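Local coordinates for protein DNA polymerase III, beta subunit (Thermotoga maritima, PDB 1VPK) that probably tethers DNA polymerases and other proteins to DNA as a ring-shaped, head-to-tail homodimeric sliding clamp, conferring processivity, at residues D24-K36 and K208-T220. Sequence-based numbering, arbitrary orientation.
Sequences DKITIASKALAKK and KSMKEVQNVLDNT
N215 reaches across from helix 208-218 to T27 and I28. Its CG stands anti to the backbone N (chi1 -173°), which carries the amide over to two neighbouring carbonyls. N215 ND2 gives a straight hydrogen bond to T27 O at 2.8 Å, with that oxygen lying in the amide plane. I28 O is just as near N215 ND2, at 2.7 Å. The same nitrogen also donates to E212 OE1, on the syn side of the carboxylate and 34° out of its plane. T27 O takes a further bond from the hydroxyl of S30.

E212 bends at chi2 and turns its carboxylate to I28 O, with E212 OE2 only 2.6 Å from that oxygen. E212 OE1 receives a weak bond from K31 N. The K31 chain runs extended obliquely across N215, K31 CG 4.0 Å from N215 CG. Its NZ is linked to K211 O by a water. A second water joins K31 O to K208 O.

Further along, the I28 side chain lies alongside N219, pointing the other way, with I28 CG1 3.5 Å from N219 CB. I28 CG2 meets V216 CG2. N219 ND2 turns back to N215 O, within its own segment. K208 reaches the backbone at L33, where K208 NZ bonds L33 O at 2.7 Å; D60 is its salt-bridge partner.

The short helix axes run nearly antiparallel (157°), 9.1 Å apart. The contact joins the N-terminal and central domains of the clamp beside strand 63-68. Cutting N215 back to an alanine would probably leave T27 O without its donor from the other helix and open a gap beside the K31 chain. The close approach of E212 OE2 to I28 O is consistent with a protonated acid, in which case a neutral acid and an amide, not a charge pair, would meet the backbone carbonyls at this domain junction.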
loop_
_atom_site.group_PDB
_atom_site.type_symbol
_atom_site.label_atom_id
_atom_site.label_comp_id
_atom_site.label_asym_id
_atom_site.label_seq_id
_atom_site.Cartn_x
_atom_site.Cartn_y
_atom_site.Cartn_z
ATOM N N ASP A 24 -18.692 -13.745 -6.596
ATOM C CA ASP A 24 -17.833 -14.415 -7.591
ATOM C C ASP A 24 -18.147 -13.964 -9.031
ATOM O O ASP A 24 -17.247 -13.608 -9.794
ATOM C CB ASP A 24 -17.975 -15.937 -7.440
ATOM C CG ASP A 24 -17.398 -16.455 -6.122
ATOM O OD1 ASP A 24 -17.041 -15.628 -5.237
ATOM O OD2 ASP A 24 -17.304 -17.699 -5.969
ATOM N N LYS A 25 -19.421 -13.943 -9.412
ATOM C CA LYS A 25 -19.783 -13.537 -10.791
ATOM C C LYS A 25 -19.590 -12.045 -11.104
ATOM O O LYS A 25 -19.174 -11.678 -12.216
ATOM C CB LYS A 25 -21.216 -14.009 -11.134
ATOM C CG LYS A 25 -21.342 -15.541 -11.058
ATOM C CD LYS A 25 -20.629 -16.186 -12.290
ATOM C CE LYS A 25 -20.352 -17.682 -12.174
ATOM N NZ LYS A 25 -21.446 -18.604 -11.875
ATOM N N ILE A 26 -19.874 -11.184 -10.126
ATOM C CA ILE A 26 -19.574 -9.759 -10.250
ATOM C C ILE A 26 -18.072 -9.548 -10.418
ATOM O O ILE A 26 -17.648 -8.810 -11.291
ATOM C CB ILE A 26 -20.137 -8.974 -9.037
ATOM C CG1 ILE A 26 -21.675 -8.938 -9.106
ATOM C CG2 ILE A 26 -19.497 -7.590 -8.901
ATOM C CD1 ILE A 26 -22.211 -8.101 -10.147
ATOM N N THR A 27 -17.281 -10.175 -9.546
ATOM C CA THR A 27 -15.832 -10.065 -9.570
ATOM C C THR A 27 -15.269 -10.515 -10.898
ATOM O O THR A 27 -14.397 -9.849 -11.482
ATOM C CB THR A 27 -15.212 -10.912 -8.419
ATOM O OG1 THR A 27 -15.682 -10.384 -7.181
ATOM C CG2 THR A 27 -13.724 -10.832 -8.390
ATOM N N ILE A 28 -15.770 -11.637 -11.384
ATOM C CA ILE A 28 -15.295 -12.183 -12.636
ATOM C C ILE A 28 -15.522 -11.272 -13.826
ATOM O O ILE A 28 -14.648 -11.150 -14.695
ATOM C CB ILE A 28 -15.929 -13.552 -12.922
ATOM C CG1 ILE A 28 -15.280 -14.543 -12.001
ATOM C CG2 ILE A 28 -15.716 -13.976 -14.418
ATOM C CD1 ILE A 28 -15.974 -15.884 -11.895
ATOM N N ALA A 29 -16.704 -10.678 -13.891
ATOM C CA ALA A 29 -17.064 -9.727 -14.943
ATOM C C ALA A 29 -16.415 -8.360 -14.858
ATOM O O ALA A 29 -16.344 -7.659 -15.875
ATOM C CB ALA A 29 -18.590 -9.567 -14.991
ATOM N N SER A 30 -15.913 -7.995 -13.681
ATOM C CA SER A 30 -15.566 -6.628 -13.371
ATOM C C SER A 30 -14.466 -6.024 -14.225
ATOM O O SER A 30 -14.501 -4.840 -14.449
ATOM C CB SER A 30 -15.201 -6.448 -11.889
ATOM O OG SER A 30 -14.079 -7.208 -11.590
ATOM N N LYS A 31 -13.518 -6.829 -14.720
ATOM C CA LYS A 31 -12.402 -6.243 -15.441
ATOM C C LYS A 31 -12.678 -6.067 -16.955
ATOM O O LYS A 31 -11.807 -5.644 -17.721
ATOM C CB LYS A 31 -11.099 -6.995 -15.151
ATOM C CG LYS A 31 -10.625 -6.829 -13.699
ATOM C CD LYS A 31 -9.135 -6.990 -13.603
ATOM C CE LYS A 31 -8.502 -6.584 -12.241
ATOM N NZ LYS A 31 -6.965 -6.578 -12.469
ATOM N N ALA A 32 -13.892 -6.361 -17.371
ATOM C CA ALA A 32 -14.363 -6.084 -18.722
ATOM C C ALA A 32 -15.140 -4.736 -18.756
ATOM O O ALA A 32 -15.537 -4.276 -19.816
ATOM C CB ALA A 32 -15.215 -7.186 -19.209
ATOM N N LEU A 33 -15.342 -4.093 -17.619
ATOM C CA LEU A 33 -16.056 -2.787 -17.610
ATOM C C LEU A 33 -15.231 -1.705 -18.316
ATOM O O LEU A 33 -13.993 -1.731 -18.237
ATOM C CB LEU A 33 -16.322 -2.342 -16.175
ATOM C CG LEU A 33 -17.259 -3.189 -15.290
ATOM C CD1 LEU A 33 -17.142 -2.792 -13.843
ATOM C CD2 LEU A 33 -18.658 -2.968 -15.722
ATOM N N ALA A 34 -15.917 -0.747 -18.976
ATOM C CA ALA A 34 -15.270 0.464 -19.496
ATOM C C ALA A 34 -15.022 1.479 -18.380
ATOM O O ALA A 34 -15.611 1.400 -17.324
ATOM C CB ALA A 34 -16.136 1.098 -20.564
ATOM N N LYS A 35 -14.173 2.463 -18.623
ATOM C CA LYS A 35 -14.027 3.603 -17.681
ATOM C C LYS A 35 -15.246 4.577 -17.725
ATOM O O LYS A 35 -15.858 4.770 -18.783
ATOM C CB LYS A 35 -12.735 4.399 -17.979
ATOM C CG LYS A 35 -11.517 3.564 -18.376
ATOM N N LYS A 36 -15.605 5.152 -16.573
ATOM C CA LYS A 36 -16.482 6.363 -16.482
ATOM C C LYS A 36 -16.813 7.159 -17.751
ATOM O O LYS A 36 -17.928 7.695 -17.872
ATOM C CB LYS A 36 -15.880 7.397 -15.497
ATOM C CG LYS A 36 -14.610 8.153 -15.982
ATOM C CD LYS A 36 -13.363 7.252 -15.973
ATOM C CE LYS A 36 -12.269 7.766 -16.897
ATOM N NZ LYS A 36 -12.555 7.452 -18.322
ATOM N N LYS A 208 -5.688 -4.923 -21.662
ATOM C CA LYS A 208 -6.971 -4.895 -20.963
ATOM C C LYS A 208 -7.721 -6.251 -21.077
ATOM O O LYS A 208 -8.255 -6.745 -20.094
ATOM C CB LYS A 208 -7.848 -3.716 -21.397
ATOM C CG LYS A 208 -9.196 -3.733 -20.646
ATOM C CD LYS A 208 -9.663 -2.453 -20.041
ATOM C CE LYS A 208 -11.103 -2.615 -19.492
ATOM N NZ LYS A 208 -11.968 -1.555 -19.946
ATOM N N SER A 209 -7.691 -6.870 -22.255
ATOM C CA SER A 209 -8.325 -8.159 -22.457
ATOM C C SER A 209 -7.650 -9.224 -21.595
ATOM O O SER A 209 -8.311 -10.016 -20.947
ATOM C CB SER A 209 -8.286 -8.571 -23.925
ATOM O OG SER A 209 -9.207 -7.846 -24.707
ATOM N N MET A 210 -6.327 -9.178 -21.557
ATOM C CA MET A 210 -5.507 -10.111 -20.790
ATOM C C MET A 210 -5.643 -10.060 -19.288
ATOM O O MET A 210 -5.572 -11.102 -18.634
ATOM C CB MET A 210 -4.038 -9.947 -21.213
ATOM C CG MET A 210 -3.794 -10.454 -22.627
ATOM S SD MET A 210 -4.193 -12.190 -22.864
ATOM C CE MET A 210 -3.080 -13.073 -21.744
ATOM N N LYS A 211 -5.881 -8.862 -18.754
ATOM C CA LYS A 211 -6.216 -8.679 -17.355
ATOM C C LYS A 211 -7.585 -9.289 -16.992
ATOM O O LYS A 211 -7.801 -9.797 -15.871
ATOM C CB LYS A 211 -6.149 -7.192 -17.011
ATOM C CG LYS A 211 -4.678 -6.678 -17.014
ATOM C CD LYS A 211 -4.567 -5.220 -16.564
ATOM C CE LYS A 211 -3.136 -4.550 -16.749
ATOM N NZ LYS A 211 -3.315 -3.033 -16.994
ATOM N N GLU A 212 -8.502 -9.284 -17.948
ATOM C CA GLU A 212 -9.757 -9.973 -17.734
ATOM C C GLU A 212 -9.495 -11.485 -17.798
ATOM O O GLU A 212 -10.052 -12.219 -17.009
ATOM C CB GLU A 212 -10.849 -9.509 -18.722
ATOM C CG GLU A 212 -12.149 -10.287 -18.627
ATOM C CD GLU A 212 -12.799 -10.348 -17.239
ATOM O OE1 GLU A 212 -12.524 -9.551 -16.305
ATOM O OE2 GLU A 212 -13.689 -11.190 -17.093
ATOM N N VAL A 213 -8.640 -11.940 -18.704
ATOM C CA VAL A 213 -8.302 -13.375 -18.782
ATOM C C VAL A 213 -7.791 -13.845 -17.420
ATOM O O VAL A 213 -8.300 -14.843 -16.865
ATOM C CB VAL A 213 -7.284 -13.666 -19.921
ATOM C CG1 VAL A 213 -6.714 -15.065 -19.826
ATOM C CG2 VAL A 213 -7.976 -13.510 -21.271
ATOM N N GLN A 214 -6.859 -13.068 -16.859
ATOM C CA GLN A 214 -6.250 -13.374 -15.586
ATOM C C GLN A 214 -7.322 -13.386 -14.484
ATOM O O GLN A 214 -7.309 -14.225 -13.571
ATOM C CB GLN A 214 -5.241 -12.307 -15.218
ATOM C CG GLN A 214 -3.863 -12.473 -15.712
ATOM C CD GLN A 214 -2.915 -11.616 -14.874
ATOM O OE1 GLN A 214 -3.065 -10.383 -14.813
ATOM N NE2 GLN A 214 -1.980 -12.263 -14.193
ATOM N N ASN A 215 -8.230 -12.424 -14.553
ATOM C CA ASN A 215 -9.303 -12.291 -13.568
ATOM C C ASN A 215 -10.190 -13.538 -13.579
ATOM O O ASN A 215 -10.574 -14.083 -12.532
ATOM C CB ASN A 215 -10.134 -11.047 -13.911
ATOM C CG ASN A 215 -11.148 -10.730 -12.871
ATOM O OD1 ASN A 215 -10.834 -10.673 -11.684
ATOM N ND2 ASN A 215 -12.377 -10.492 -13.301
ATOM N N VAL A 216 -10.511 -13.981 -14.784
ATOM C CA VAL A 216 -11.300 -15.204 -14.981
ATOM C C VAL A 216 -10.602 -16.438 -14.339
ATOM O O VAL A 216 -11.188 -17.152 -13.483
ATOM C CB VAL A 216 -11.554 -15.452 -16.504
ATOM C CG1 VAL A 216 -12.145 -16.822 -16.741
ATOM C CG2 VAL A 216 -12.508 -14.431 -17.017
ATOM N N LEU A 217 -9.343 -16.601 -14.689
ATOM C CA LEU A 217 -8.534 -17.743 -14.237
ATOM C C LEU A 217 -8.343 -17.731 -12.729
ATOM O O LEU A 217 -8.391 -18.791 -12.085
ATOM C CB LEU A 217 -7.183 -17.746 -14.943
ATOM C CG LEU A 217 -7.187 -17.855 -16.462
ATOM C CD1 LEU A 217 -5.811 -17.640 -17.033
ATOM C CD2 LEU A 217 -7.757 -19.191 -16.957
ATOM N N ASP A 218 -8.114 -16.545 -12.158
ATOM C CA ASP A 218 -7.954 -16.420 -10.719
ATOM C C ASP A 218 -9.254 -16.668 -10.000
ATOM O O ASP A 218 -9.208 -16.926 -8.810
ATOM C CB ASP A 218 -7.350 -15.061 -10.291
ATOM C CG ASP A 218 -5.878 -14.864 -10.785
ATOM O OD1 ASP A 218 -5.152 -15.866 -11.042
ATOM O OD2 ASP A 218 -5.447 -13.686 -10.925
ATOM N N ASN A 219 -10.396 -16.648 -10.694
ATOM C CA ASN A 219 -11.690 -16.827 -10.043
ATOM C C ASN A 219 -12.529 -17.984 -10.522
ATOM O O ASN A 219 -13.720 -18.027 -10.268
ATOM C CB ASN A 219 -12.502 -15.520 -10.129
ATOM C CG ASN A 219 -11.904 -14.448 -9.313
ATOM O OD1 ASN A 219 -12.131 -14.377 -8.132
ATOM N ND2 ASN A 219 -11.100 -13.636 -9.916
ATOM N N THR A 220 -11.930 -18.945 -11.198
ATOM C CA THR A 220 -12.634 -20.191 -11.482
ATOM C C THR A 220 -12.010 -21.365 -10.699
ATOM O O THR A 220 -10.801 -21.443 -10.510
ATOM C CB THR A 220 -12.739 -20.503 -13.006
ATOM O OG1 THR A 220 -13.461 -21.729 -13.191
ATOM C CG2 THR A 220 -11.416 -20.664 -13.623
HETATM O O HOH W 1 -9.284 -5.772 -17.838
HETATM O O HOH W 2 -6.596 -9.361 -13.712
#